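Local coordinates for DNA repair protein PprA (Deinococcus deserti, PDB 6MC8), which probably binds DNA and forms filaments, acting in the repair of radiation-induced DNA damage and in genome segregation, at residues E188-P200 / E254-G268. The protein carries 2 engineered substitutions. Sequence-based numbering, arbitrary orientation.
Sequences ETLAVEVHRPATP and EAHFAVSSAVVRETG
Thr189 and Thr267 lie side by side at one end of an antiparallel strand pair, OG1 of Thr189 3.3 Å from CG2 of Thr267, while the Thr189 methyl, CG2, touches CB of Arg265. Leu190 and Glu266 exchange two backbone hydrogen bonds, Leu190 N to Glu266 O and Glu266 N to Leu190 O, both 2.7 Å. Ala191 sets its CB 3.8 Å from CG of Arg265, whose extended chain brings one guanidinium face over CG1 of Val263 and reaches Asp78 with a salt bridge. Val192 and Val264 form the next hydrogen-bonded pair; together with Leu190 and Val194 they line the face on which helix 274-304 packs, Val192 touching Met280. On the other face, Glu193 is fully extended, CG anti to the backbone N (chi1 -178°), which carries OE2 to the hydroxyl of Ser261. That hydroxyl donates to the anti lone pair of OE2 (OG to OE2 3.0 Å), and OE1 pairs with Arg182 of the adjoining strand. His195 completes the chain of bonds: its ND1 donates to Ser261 OG at 2.7 Å, nearly in the ring plane, and its CE1 lies 3.3 Å from Ser260 OG, which bonds to the carbonyl of Trp80. A leucine in place of His195 would probably leave the Ser261 hydroxyl without its donor and less firmly oriented toward Glu193. Arg196 N closes the ladder on Ser260 O, its guanidinium turned away to Asp289 and Gln292. Beyond, Ala198 rests its CB 3.4 Å from Val259 O, and Pro200, opening helix 200-213, lays CG against the His256-Phe257 peptide. Strand 261-267 thus edges the four-stranded sheet within this chain, joined to its neighbour by main-chain bonds and a buried histidine-serine-glutamate chain, in which the salt bridge to Arg182 is likely to offset the glutamate's negative charge.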
ATOM      1  N   GLU A 188      -8.780  -3.712   0.299  1.00 29.82           N
ATOM      2  CA  GLU A 188     -10.029  -3.408  -0.379  1.00 36.32           C
ATOM      3  C   GLU A 188     -11.001  -2.644   0.504  1.00 31.94           C
ATOM      4  O   GLU A 188     -12.082  -2.278   0.040  1.00 31.47           O
ATOM      5  CB  GLU A 188     -10.688  -4.698  -0.872  1.00 40.50           C
ATOM      6  CG  GLU A 188      -9.871  -5.462  -1.896  1.00 44.81           C
ATOM      7  CD  GLU A 188      -9.716  -4.714  -3.200  1.00 55.57           C
ATOM      8  OE1 GLU A 188     -10.656  -3.994  -3.592  1.00 52.21           O
ATOM      9  OE2 GLU A 188      -8.646  -4.841  -3.830  1.00 63.49           O
ATOM     10  N   THR A 189     -10.635  -2.386   1.755  1.00 27.30           N
ATOM     11  CA  THR A 189     -11.541  -1.837   2.751  1.00 28.14           C
ATOM     12  C   THR A 189     -11.286  -0.344   2.920  1.00 28.67           C
ATOM     13  O   THR A 189     -10.220   0.053   3.397  1.00 25.51           O
ATOM     14  CB  THR A 189     -11.363  -2.553   4.088  1.00 24.01           C
ATOM     15  OG1 THR A 189     -11.553  -3.959   3.912  1.00 31.07           O
ATOM     16  CG2 THR A 189     -12.366  -2.043   5.100  1.00 26.69           C
ATOM     17  N   LEU A 190     -12.259   0.475   2.539  1.00 24.08           N
ATOM     18  CA  LEU A 190     -12.265   1.889   2.880  1.00 23.91           C
ATOM     19  C   LEU A 190     -12.924   2.058   4.238  1.00 28.47           C
ATOM     20  O   LEU A 190     -13.933   1.414   4.529  1.00 29.25           O
ATOM     21  CB  LEU A 190     -13.011   2.719   1.834  1.00 26.61           C
ATOM     22  CG  LEU A 190     -13.030   4.234   2.048  1.00 21.27           C
ATOM     23  CD1 LEU A 190     -11.642   4.815   1.906  1.00 21.86           C
ATOM     24  CD2 LEU A 190     -13.999   4.920   1.122  1.00 23.82           C
ATOM     25  N   ALA A 191     -12.350   2.912   5.075  1.00 22.07           N
ATOM     26  CA  ALA A 191     -12.853   3.090   6.425  1.00 25.76           C
ATOM     27  C   ALA A 191     -12.751   4.545   6.848  1.00 25.11           C
ATOM     28  O   ALA A 191     -11.883   5.281   6.377  1.00 27.39           O
ATOM     29  CB  ALA A 191     -12.098   2.205   7.400  1.00 20.59           C
ATOM     30  N   VAL A 192     -13.648   4.952   7.739  1.00 23.97           N
ATOM     31  CA  VAL A 192     -13.672   6.307   8.270  1.00 26.76           C
ATOM     32  C   VAL A 192     -14.026   6.238   9.753  1.00 25.18           C
ATOM     33  O   VAL A 192     -14.895   5.459  10.163  1.00 25.66           O
ATOM     34  CB  VAL A 192     -14.635   7.215   7.468  1.00 22.64           C
ATOM     35  CG1 VAL A 192     -16.042   6.669   7.435  1.00 22.81           C
ATOM     36  CG2 VAL A 192     -14.637   8.632   8.003  1.00 30.07           C
ATOM     37  N   GLU A 193     -13.296   6.996  10.565  1.00 27.38           N
ATOM     38  CA  GLU A 193     -13.520   7.081  11.998  1.00 19.36           C
ATOM     39  C   GLU A 193     -14.014   8.479  12.326  1.00 23.42           C
ATOM     40  O   GLU A 193     -13.502   9.458  11.785  1.00 23.69           O
ATOM     41  CB  GLU A 193     -12.238   6.776  12.777  1.00 18.02           C
ATOM     42  CG  GLU A 193     -12.398   6.796  14.285  1.00 18.22           C
ATOM     43  CD  GLU A 193     -11.109   6.512  15.011  1.00 22.17           C
ATOM     44  OE1 GLU A 193     -10.075   6.335  14.345  1.00 27.40           O
ATOM     45  OE2 GLU A 193     -11.128   6.465  16.252  1.00 21.86           O
ATOM     46  N   VAL A 194     -15.018   8.563  13.188  1.00 23.15           N
ATOM     47  CA  VAL A 194     -15.522   9.822  13.719  1.00 20.17           C
ATOM     48  C   VAL A 194     -15.389   9.766  15.233  1.00 22.66           C
ATOM     49  O   VAL A 194     -15.929   8.860  15.872  1.00 24.68           O
ATOM     50  CB  VAL A 194     -16.976  10.066  13.281  1.00 25.03           C
ATOM     51  CG1 VAL A 194     -17.586  11.184  14.060  1.00 27.77           C
ATOM     52  CG2 VAL A 194     -17.022  10.399  11.811  1.00 27.19           C
ATOM     53  N   HIS A 195     -14.673  10.730  15.802  1.00 24.25           N
ATOM     54  CA  HIS A 195     -14.233  10.672  17.189  1.00 21.09           C
ATOM     55  C   HIS A 195     -14.626  11.930  17.948  1.00 23.68           C
ATOM     56  O   HIS A 195     -14.270  13.038  17.545  1.00 24.54           O
ATOM     57  CB  HIS A 195     -12.722  10.494  17.251  1.00 20.42           C
ATOM     58  CG  HIS A 195     -12.168  10.460  18.637  1.00 24.76           C
ATOM     59  ND1 HIS A 195     -12.269   9.357  19.453  1.00 19.80           N
ATOM     60  CD2 HIS A 195     -11.497  11.394  19.349  1.00 23.00           C
ATOM     61  CE1 HIS A 195     -11.686   9.613  20.609  1.00 22.98           C
ATOM     62  NE2 HIS A 195     -11.212  10.843  20.572  1.00 24.15           N
ATOM     63  N   ARG A 196     -15.335  11.750  19.055  1.00 25.46           N
ATOM     64  CA  ARG A 196     -15.551  12.812  20.036  1.00 25.48           C
ATOM     65  C   ARG A 196     -15.025  12.297  21.367  1.00 27.10           C
ATOM     66  O   ARG A 196     -15.474  11.228  21.824  1.00 22.82           O
ATOM     67  CB  ARG A 196     -17.018  13.211  20.150  1.00 25.06           C
ATOM     68  CG  ARG A 196     -17.218  14.423  21.040  1.00 29.52           C
ATOM     69  CD  ARG A 196     -18.671  14.767  21.263  1.00 21.04           C
ATOM     70  NE  ARG A 196     -19.350  15.182  20.048  1.00 25.67           N
ATOM     71  CZ  ARG A 196     -20.318  14.486  19.471  1.00 23.79           C
ATOM     72  NH1 ARG A 196     -20.711  13.341  20.000  1.00 23.19           N
ATOM     73  NH2 ARG A 196     -20.890  14.934  18.369  1.00 31.23           N
ATOM     74  N   PRO A 197     -14.093  13.005  22.006  1.00 26.42           N
ATOM     75  CA  PRO A 197     -13.410  12.457  23.188  1.00 27.06           C
ATOM     76  C   PRO A 197     -14.327  12.300  24.391  1.00 24.59           C
ATOM     77  O   PRO A 197     -15.097  13.197  24.736  1.00 25.76           O
ATOM     78  CB  PRO A 197     -12.309  13.487  23.458  1.00 22.70           C
ATOM     79  CG  PRO A 197     -12.106  14.161  22.166  1.00 28.11           C
ATOM     80  CD  PRO A 197     -13.446  14.233  21.530  1.00 28.11           C
ATOM     81  N   ALA A 198     -14.232  11.138  25.030  1.00 22.04           N
ATOM     82  CA  ALA A 198     -15.037  10.824  26.197  1.00 23.39           C
ATOM     83  C   ALA A 198     -14.275   9.851  27.081  1.00 26.33           C
ATOM     84  O   ALA A 198     -13.789   8.822  26.610  1.00 25.31           O
ATOM     85  CB  ALA A 198     -16.390  10.228  25.804  1.00 19.95           C
ATOM     86  N   THR A 199     -14.166  10.192  28.354  1.00 26.66           N
ATOM     87  CA  THR A 199     -13.672   9.304  29.387  1.00 22.95           C
ATOM     88  C   THR A 199     -14.870   8.779  30.167  1.00 23.64           C
ATOM     89  O   THR A 199     -15.976   9.315  30.038  1.00 23.46           O
ATOM     90  CB  THR A 199     -12.688  10.030  30.323  1.00 26.12           C
ATOM     91  OG1 THR A 199     -13.355  11.075  31.034  1.00 27.39           O
ATOM     92  CG2 THR A 199     -11.540  10.613  29.534  1.00 22.68           C
ATOM     93  N   PRO A 200     -14.708   7.694  30.937  1.00 25.54           N
ATOM     94  CA  PRO A 200     -15.802   7.277  31.829  1.00 27.44           C
ATOM     95  C   PRO A 200     -16.162   8.302  32.887  1.00 25.25           C
ATOM     96  O   PRO A 200     -17.323   8.367  33.301  1.00 27.61           O
ATOM     97  CB  PRO A 200     -15.260   5.988  32.451  1.00 22.43           C
ATOM     98  CG  PRO A 200     -14.345   5.484  31.463  1.00 22.47           C
ATOM     99  CD  PRO A 200     -13.692   6.632  30.824  1.00 22.73           C
ATOM    100  N   GLU A 254     -18.866   0.181  33.185  1.00 21.62           N
ATOM    101  CA  GLU A 254     -19.291   1.536  32.877  1.00 19.44           C
ATOM    102  C   GLU A 254     -18.408   2.585  33.543  1.00 26.17           C
ATOM    103  O   GLU A 254     -18.367   3.734  33.093  1.00 26.78           O
ATOM    104  CB  GLU A 254     -20.745   1.708  33.307  1.00 17.56           C
ATOM    105  CG  GLU A 254     -21.768   1.010  32.417  1.00 26.49           C
ATOM    106  CD  GLU A 254     -21.987  -0.445  32.763  1.00 26.96           C
ATOM    107  OE1 GLU A 254     -21.418  -0.918  33.759  1.00 29.10           O
ATOM    108  OE2 GLU A 254     -22.727  -1.124  32.031  1.00 35.91           O
ATOM    109  N   ALA A 255     -17.700   2.221  34.611  1.00 22.34           N
ATOM    110  CA  ALA A 255     -16.773   3.149  35.238  1.00 21.92           C
ATOM    111  C   ALA A 255     -15.395   3.144  34.596  1.00 27.47           C
ATOM    112  O   ALA A 255     -14.528   3.906  35.029  1.00 27.51           O
ATOM    113  CB  ALA A 255     -16.626   2.829  36.721  1.00 23.70           C
ATOM    114  N   HIS A 256     -15.165   2.297  33.592  1.00 24.30           N
ATOM    115  CA  HIS A 256     -13.832   2.113  33.041  1.00 22.98           C
ATOM    116  C   HIS A 256     -13.804   2.085  31.521  1.00 21.99           C
ATOM    117  O   HIS A 256     -12.722   1.986  30.940  1.00 21.65           O
ATOM    118  CB  HIS A 256     -13.220   0.819  33.590  1.00 19.39           C
ATOM    119  CG  HIS A 256     -13.190   0.775  35.082  1.00 30.42           C
ATOM    120  ND1 HIS A 256     -12.294   1.506  35.828  1.00 31.48           N
ATOM    121  CD2 HIS A 256     -13.990   0.140  35.968  1.00 29.13           C
ATOM    122  CE1 HIS A 256     -12.527   1.301  37.110  1.00 31.86           C
ATOM    123  NE2 HIS A 256     -13.549   0.474  37.222  1.00 28.60           N
ATOM    124  N   PHE A 257     -14.954   2.188  30.867  1.00 21.75           N
ATOM    125  CA  PHE A 257     -15.049   2.156  29.417  1.00 17.58           C
ATOM    126  C   PHE A 257     -16.138   3.117  28.974  1.00 21.18           C
ATOM    127  O   PHE A 257     -17.231   3.130  29.540  1.00 25.96           O
ATOM    128  CB  PHE A 257     -15.351   0.742  28.910  1.00 15.51           C
ATOM    129  CG  PHE A 257     -14.194  -0.201  29.015  1.00 17.14           C
ATOM    130  CD1 PHE A 257     -13.261  -0.277  28.000  1.00 18.73           C
ATOM    131  CD2 PHE A 257     -14.028  -0.998  30.134  1.00 18.57           C
ATOM    132  CE1 PHE A 257     -12.196  -1.139  28.089  1.00 16.03           C
ATOM    133  CE2 PHE A 257     -12.958  -1.853  30.233  1.00 19.03           C
ATOM    134  CZ  PHE A 257     -12.045  -1.928  29.206  1.00 18.04           C
ATOM    135  N   ALA A 258     -15.831   3.920  27.962  1.00 19.15           N
ATOM    136  CA  ALA A 258     -16.787   4.863  27.410  1.00 16.83           C
ATOM    137  C   ALA A 258     -16.703   4.837  25.892  1.00 21.36           C
ATOM    138  O   ALA A 258     -15.690   4.444  25.315  1.00 19.93           O
ATOM    139  CB  ALA A 258     -16.543   6.282  27.932  1.00 20.14           C
ATOM    140  N   VAL A 259     -17.787   5.265  25.253  1.00 19.99           N
ATOM    141  CA  VAL A 259     -17.840   5.387  23.800  1.00 18.69           C
ATOM    142  C   VAL A 259     -17.271   6.735  23.391  1.00 17.21           C
ATOM    143  O   VAL A 259     -17.739   7.781  23.847  1.00 19.28           O
ATOM    144  CB  VAL A 259     -19.278   5.222  23.282  1.00 25.20           C
ATOM    145  CG1 VAL A 259     -19.358   5.568  21.809  1.00 17.60           C
ATOM    146  CG2 VAL A 259     -19.740   3.816  23.483  1.00 24.22           C
ATOM    147  N   SER A 260     -16.261   6.709  22.524  1.00 18.50           N
ATOM    148  CA  SER A 260     -15.689   7.929  21.983  1.00 23.22           C
ATOM    149  C   SER A 260     -15.574   7.941  20.466  1.00 22.79           C
ATOM    150  O   SER A 260     -15.346   9.012  19.898  1.00 22.41           O
ATOM    151  CB  SER A 260     -14.300   8.192  22.586  1.00 19.23           C
ATOM    152  OG  SER A 260     -13.363   7.226  22.162  1.00 22.04           O
ATOM    153  N   SER A 261     -15.734   6.808  19.791  1.00 19.56           N
ATOM    154  CA  SER A 261     -15.592   6.773  18.347  1.00 22.15           C
ATOM    155  C   SER A 261     -16.703   5.938  17.725  1.00 23.33           C
ATOM    156  O   SER A 261     -17.515   5.324  18.416  1.00 18.00           O
ATOM    157  CB  SER A 261     -14.225   6.225  17.921  1.00 18.62           C
ATOM    158  OG  SER A 261     -13.183   7.099  18.295  1.00 21.18           O
ATOM    159  N   ALA A 262     -16.735   5.956  16.397  1.00 22.54           N
ATOM    160  CA  ALA A 262     -17.593   5.105  15.590  1.00 16.73           C
ATOM    161  C   ALA A 262     -16.943   4.946  14.226  1.00 24.11           C
ATOM    162  O   ALA A 262     -16.534   5.931  13.610  1.00 27.63           O
ATOM    163  CB  ALA A 262     -19.003   5.684  15.448  1.00 16.96           C
ATOM    164  N   VAL A 263     -16.837   3.704  13.763  1.00 24.95           N
ATOM    165  CA  VAL A 263     -16.121   3.378  12.537  1.00 17.16           C
ATOM    166  C   VAL A 263     -17.088   2.740  11.548  1.00 22.37           C
ATOM    167  O   VAL A 263     -17.821   1.810  11.898  1.00 20.90           O
ATOM    168  CB  VAL A 263     -14.926   2.443  12.821  1.00 19.28           C
ATOM    169  CG1 VAL A 263     -14.189   2.099  11.542  1.00 20.67           C
ATOM    170  CG2 VAL A 263     -13.980   3.069  13.826  1.00 17.64           C
ATOM    171  N   VAL A 264     -17.092   3.244  10.316  1.00 22.52           N
ATOM    172  CA  VAL A 264     -17.845   2.654   9.215  1.00 23.33           C
ATOM    173  C   VAL A 264     -16.852   2.168   8.168  1.00 26.13           C
ATOM    174  O   VAL A 264     -15.944   2.909   7.777  1.00 29.88           O
ATOM    175  CB  VAL A 264     -18.849   3.653   8.612  1.00 24.73           C
ATOM    176  CG1 VAL A 264     -19.553   3.054   7.413  1.00 32.26           C
ATOM    177  CG2 VAL A 264     -19.868   4.052   9.641  1.00 26.06           C
ATOM    178  N   ARG A 265     -17.016   0.923   7.727  1.00 22.96           N
ATOM    179  CA  ARG A 265     -16.126   0.306   6.756  1.00 25.37           C
ATOM    180  C   ARG A 265     -16.897  -0.097   5.506  1.00 26.65           C
ATOM    181  O   ARG A 265     -18.105  -0.343   5.550  1.00 28.77           O
ATOM    182  CB  ARG A 265     -15.425  -0.915   7.351  1.00 25.86           C
ATOM    183  CG  ARG A 265     -14.437  -0.571   8.441  1.00 30.94           C
ATOM    184  CD  ARG A 265     -13.812  -1.809   9.034  1.00 28.06           C
ATOM    185  NE  ARG A 265     -12.856  -1.488  10.085  1.00 25.98           N
ATOM    186  CZ  ARG A 265     -13.170  -1.358  11.366  1.00 24.17           C
ATOM    187  NH1 ARG A 265     -14.422  -1.509  11.764  1.00 27.11           N
ATOM    188  NH2 ARG A 265     -12.233  -1.066  12.248  1.00 24.77           N
ATOM    189  N   GLU A 266     -16.184  -0.151   4.387  1.00 31.74           N
ATOM    190  CA  GLU A 266     -16.756  -0.515   3.101  1.00 29.69           C
ATOM    191  C   GLU A 266     -15.729  -1.276   2.280  1.00 32.10           C
ATOM    192  O   GLU A 266     -14.609  -0.806   2.082  1.00 32.85           O
ATOM    193  CB  GLU A 266     -17.220   0.717   2.329  1.00 31.87           C
ATOM    194  CG  GLU A 266     -17.854   0.392   0.995  1.00 40.74           C
ATOM    195  CD  GLU A 266     -19.172  -0.335   1.126  1.00 40.73           C
ATOM    196  OE1 GLU A 266     -19.904  -0.095   2.104  1.00 46.71           O
ATOM    197  OE2 GLU A 266     -19.469  -1.168   0.256  1.00 53.09           O
ATOM    198  N   THR A 267     -16.122  -2.447   1.797  1.00 39.83           N
ATOM    199  CA  THR A 267     -15.253  -3.308   1.015  1.00 39.21           C
ATOM    200  C   THR A 267     -15.783  -3.422  -0.407  1.00 41.90           C
ATOM    201  O   THR A 267     -16.990  -3.386  -0.642  1.00 49.87           O
ATOM    202  CB  THR A 267     -15.154  -4.701   1.635  1.00 39.17           C
ATOM    203  OG1 THR A 267     -16.444  -5.322   1.616  1.00 48.91           O
ATOM    204  CG2 THR A 267     -14.690  -4.606   3.069  1.00 34.93           C
ATOM    205  N   GLY A 268     -14.866  -3.545  -1.357  1.00 39.49           N
ATOM    206  CA  GLY A 268     -15.254  -3.818  -2.724  1.00 52.71           C
ATOM    207  C   GLY A 268     -15.347  -2.616  -3.640  1.00 52.78           C
ATOM    208  O   GLY A 268     -14.473  -1.747  -3.639  1.00 53.91           O
TER